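Local structure of tricorn protease (Thermoplasma acidophilum, 1K32) at residues K186-V191 / F196-D201. The protein is a serine protease, built with beta propellers that probably gate substrate entry, which cuts peptides, probably ones released by the proteasome. Sequence-based numbering, arbitrary orientation.
Sequences KIWIEV and FKKIVD
Ile187 and Val200 pair near one end of a beta hairpin whose two strands form one side of a four-stranded antiparallel sheet, as in a propeller blade. A classic beta bulge interrupts the ladder here: Ile187 O takes both Ile199 N (2.9 Å) and Val200 N (3.2 Å), the second bond nearly straight at 174°. Beyond it the regular register resumes, Ile189 and Lys197 exchanging two backbone bonds. On the face that carries Trp188, aliphatic carbons pack against aromatic rings. Lys198 CB sits over the centre of the indole's six-membered ring, 3.8 Å from its centroid, while Phe196 CB approaches Trp188 CE3. Glu190 CB in turn lies over one face of the Phe196 ring, toward its rim, and Arg164 and Gly194 hold the Glu190 carboxylate. A serine in place of Trp188 would probably leave the Lys198 methylene chain without its aromatic floor and open a gap beside Pro1011. On the other face Ile189 CG2 meets Ile199 CG2 at 3.6 Å. The charged group lies at the Lys186 end, where Arg184 holds Asp201 OD1. Bent at its third torsion (60°), Lys198 brings NZ to 2.8 Å from Asp201 OD2, which Lys186 NZ also reaches, at 3.1 Å, from above the carboxylate plane.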
ATOM      1  N   LYS A 186     -26.804 -55.487 -41.146  1.00 23.96           N
ATOM      2  CA  LYS A 186     -27.591 -55.983 -42.276  1.00 23.15           C
ATOM      3  C   LYS A 186     -26.742 -55.908 -43.553  1.00 23.77           C
ATOM      4  O   LYS A 186     -25.799 -55.112 -43.645  1.00 23.13           O
ATOM      5  CB  LYS A 186     -28.857 -55.136 -42.449  1.00 24.97           C
ATOM      6  CG  LYS A 186     -29.806 -55.132 -41.254  1.00 25.21           C
ATOM      7  CD  LYS A 186     -31.007 -54.218 -41.501  1.00 27.75           C
ATOM      8  CE  LYS A 186     -31.991 -54.262 -40.337  1.00 28.60           C
ATOM      9  NZ  LYS A 186     -33.292 -53.608 -40.645  1.00 29.62           N
ATOM     10  N   ILE A 187     -27.080 -56.722 -44.541  1.00 21.56           N
ATOM     11  CA  ILE A 187     -26.315 -56.736 -45.775  1.00 21.48           C
ATOM     12  C   ILE A 187     -27.165 -56.430 -47.000  1.00 22.63           C
ATOM     13  O   ILE A 187     -28.292 -56.915 -47.138  1.00 20.58           O
ATOM     14  CB  ILE A 187     -25.618 -58.103 -45.989  1.00 21.14           C
ATOM     15  CG1 ILE A 187     -24.756 -58.446 -44.763  1.00 21.25           C
ATOM     16  CG2 ILE A 187     -24.767 -58.058 -47.255  1.00 16.49           C
ATOM     17  CD1 ILE A 187     -24.014 -59.748 -44.874  1.00 22.46           C
ATOM     18  N   TRP A 188     -26.613 -55.613 -47.890  1.00 22.32           N
ATOM     19  CA  TRP A 188     -27.300 -55.247 -49.120  1.00 22.61           C
ATOM     20  C   TRP A 188     -26.402 -55.649 -50.278  1.00 24.37           C
ATOM     21  O   TRP A 188     -25.187 -55.723 -50.115  1.00 25.58           O
ATOM     22  CB  TRP A 188     -27.538 -53.740 -49.197  1.00 21.99           C
ATOM     23  CG  TRP A 188     -28.554 -53.182 -48.249  1.00 24.81           C
ATOM     24  CD1 TRP A 188     -28.477 -53.143 -46.887  1.00 24.67           C
ATOM     25  CD2 TRP A 188     -29.776 -52.517 -48.601  1.00 26.16           C
ATOM     26  NE1 TRP A 188     -29.569 -52.489 -46.369  1.00 22.52           N
ATOM     27  CE2 TRP A 188     -30.383 -52.093 -47.395  1.00 25.53           C
ATOM     28  CE3 TRP A 188     -30.416 -52.235 -49.820  1.00 25.60           C
ATOM     29  CZ2 TRP A 188     -31.603 -51.400 -47.368  1.00 24.50           C
ATOM     30  CZ3 TRP A 188     -31.630 -51.546 -49.794  1.00 26.89           C
ATOM     31  CH2 TRP A 188     -32.211 -51.136 -48.569  1.00 27.57           C
ATOM     32  N   ILE A 189     -26.995 -55.898 -51.443  1.00 24.83           N
ATOM     33  CA  ILE A 189     -26.221 -56.267 -52.620  1.00 25.76           C
ATOM     34  C   ILE A 189     -26.753 -55.561 -53.863  1.00 26.44           C
ATOM     35  O   ILE A 189     -27.960 -55.360 -54.020  1.00 24.41           O
ATOM     36  CB  ILE A 189     -26.230 -57.796 -52.846  1.00 26.43           C
ATOM     37  CG1 ILE A 189     -25.205 -58.169 -53.909  1.00 26.94           C
ATOM     38  CG2 ILE A 189     -27.604 -58.260 -53.290  1.00 25.98           C
ATOM     39  CD1 ILE A 189     -24.881 -59.645 -53.940  1.00 26.98           C
ATOM     40  N   GLU A 190     -25.838 -55.174 -54.742  1.00 27.20           N
ATOM     41  CA  GLU A 190     -26.209 -54.485 -55.966  1.00 29.65           C
ATOM     42  C   GLU A 190     -26.795 -55.523 -56.915  1.00 31.25           C
ATOM     43  O   GLU A 190     -26.258 -56.614 -57.043  1.00 30.05           O
ATOM     44  CB  GLU A 190     -24.968 -53.831 -56.573  1.00 28.97           C
ATOM     45  CG  GLU A 190     -25.243 -52.771 -57.619  1.00 30.66           C
ATOM     46  CD  GLU A 190     -23.960 -52.154 -58.156  1.00 30.26           C
ATOM     47  OE1 GLU A 190     -24.028 -51.118 -58.845  1.00 32.28           O
ATOM     48  OE2 GLU A 190     -22.875 -52.707 -57.889  1.00 32.48           O
ATOM     49  N   VAL A 191     -27.909 -55.201 -57.558  1.00 35.20           N
ATOM     50  CA  VAL A 191     -28.532 -56.142 -58.485  1.00 40.13           C
ATOM     51  C   VAL A 191     -28.479 -55.596 -59.907  1.00 42.96           C
ATOM     52  O   VAL A 191     -28.322 -56.339 -60.874  1.00 45.32           O
ATOM     53  CB  VAL A 191     -30.005 -56.429 -58.096  1.00 39.14           C
ATOM     54  CG1 VAL A 191     -30.058 -57.192 -56.791  1.00 38.78           C
ATOM     55  CG2 VAL A 191     -30.775 -55.129 -57.967  1.00 40.97           C
ATOM     56  N   PHE A 196     -29.836 -51.392 -55.439  1.00 28.52           N
ATOM     57  CA  PHE A 196     -29.539 -52.335 -54.372  1.00 28.12           C
ATOM     58  C   PHE A 196     -30.747 -52.970 -53.709  1.00 26.81           C
ATOM     59  O   PHE A 196     -31.826 -52.393 -53.654  1.00 25.47           O
ATOM     60  CB  PHE A 196     -28.689 -51.664 -53.292  1.00 27.44           C
ATOM     61  CG  PHE A 196     -27.333 -51.251 -53.763  1.00 25.99           C
ATOM     62  CD1 PHE A 196     -27.180 -50.175 -54.630  1.00 26.65           C
ATOM     63  CD2 PHE A 196     -26.200 -51.939 -53.337  1.00 26.07           C
ATOM     64  CE1 PHE A 196     -25.914 -49.786 -55.065  1.00 25.62           C
ATOM     65  CE2 PHE A 196     -24.933 -51.558 -53.766  1.00 25.73           C
ATOM     66  CZ  PHE A 196     -24.794 -50.476 -54.632  1.00 26.23           C
ATOM     67  N   LYS A 197     -30.525 -54.167 -53.184  1.00 26.26           N
ATOM     68  CA  LYS A 197     -31.548 -54.928 -52.500  1.00 27.79           C
ATOM     69  C   LYS A 197     -30.982 -55.423 -51.169  1.00 26.39           C
ATOM     70  O   LYS A 197     -29.814 -55.792 -51.082  1.00 24.96           O
ATOM     71  CB  LYS A 197     -31.957 -56.122 -53.368  1.00 30.28           C
ATOM     72  CG  LYS A 197     -32.789 -57.166 -52.655  1.00 36.00           C
ATOM     73  CD  LYS A 197     -33.043 -58.369 -53.560  1.00 38.77           C
ATOM     74  CE  LYS A 197     -33.929 -59.398 -52.869  1.00 41.66           C
ATOM     75  NZ  LYS A 197     -34.152 -60.607 -53.721  1.00 43.68           N
ATOM     76  N   LYS A 198     -31.808 -55.416 -50.131  1.00 25.52           N
ATOM     77  CA  LYS A 198     -31.384 -55.899 -48.818  1.00 25.79           C
ATOM     78  C   LYS A 198     -31.532 -57.428 -48.842  1.00 26.40           C
ATOM     79  O   LYS A 198     -32.638 -57.937 -49.031  1.00 27.48           O
ATOM     80  CB  LYS A 198     -32.280 -55.291 -47.743  1.00 26.22           C
ATOM     81  CG  LYS A 198     -31.856 -55.559 -46.309  1.00 28.62           C
ATOM     82  CD  LYS A 198     -32.820 -54.879 -45.344  1.00 28.96           C
ATOM     83  CE  LYS A 198     -34.242 -55.413 -45.560  1.00 27.44           C
ATOM     84  NZ  LYS A 198     -35.214 -54.739 -44.674  1.00 30.20           N
ATOM     85  N   ILE A 199     -30.433 -58.164 -48.675  1.00 26.07           N
ATOM     86  CA  ILE A 199     -30.505 -59.628 -48.724  1.00 27.70           C
ATOM     87  C   ILE A 199     -30.368 -60.358 -47.390  1.00 28.72           C
ATOM     88  O   ILE A 199     -30.842 -61.487 -47.247  1.00 29.56           O
ATOM     89  CB  ILE A 199     -29.457 -60.229 -49.705  1.00 26.73           C
ATOM     90  CG1 ILE A 199     -28.078 -59.628 -49.433  1.00 26.71           C
ATOM     91  CG2 ILE A 199     -29.882 -59.989 -51.150  1.00 27.20           C
ATOM     92  CD1 ILE A 199     -26.968 -60.314 -50.205  1.00 25.07           C
ATOM     93  N   VAL A 200     -29.708 -59.737 -46.421  1.00 28.58           N
ATOM     94  CA  VAL A 200     -29.558 -60.355 -45.107  1.00 27.67           C
ATOM     95  C   VAL A 200     -30.045 -59.399 -44.012  1.00 28.88           C
ATOM     96  O   VAL A 200     -29.390 -58.407 -43.679  1.00 27.90           O
ATOM     97  CB  VAL A 200     -28.105 -60.768 -44.842  1.00 26.85           C
ATOM     98  CG1 VAL A 200     -27.985 -61.378 -43.454  1.00 28.01           C
ATOM     99  CG2 VAL A 200     -27.663 -61.785 -45.886  1.00 25.66           C
ATOM    100  N   ASP A 201     -31.225 -59.713 -43.491  1.00 27.25           N
ATOM    101  CA  ASP A 201     -31.878 -58.960 -42.440  1.00 27.71           C
ATOM    102  C   ASP A 201     -32.471 -60.019 -41.508  1.00 27.76           C
ATOM    103  O   ASP A 201     -33.570 -60.510 -41.734  1.00 27.54           O
ATOM    104  CB  ASP A 201     -32.993 -58.089 -43.038  1.00 27.23           C
ATOM    105  CG  ASP A 201     -33.587 -57.115 -42.030  1.00 29.60           C
ATOM    106  OD1 ASP A 201     -33.651 -57.462 -40.830  1.00 28.86           O
ATOM    107  OD2 ASP A 201     -34.008 -56.010 -42.444  1.00 30.40           O
TER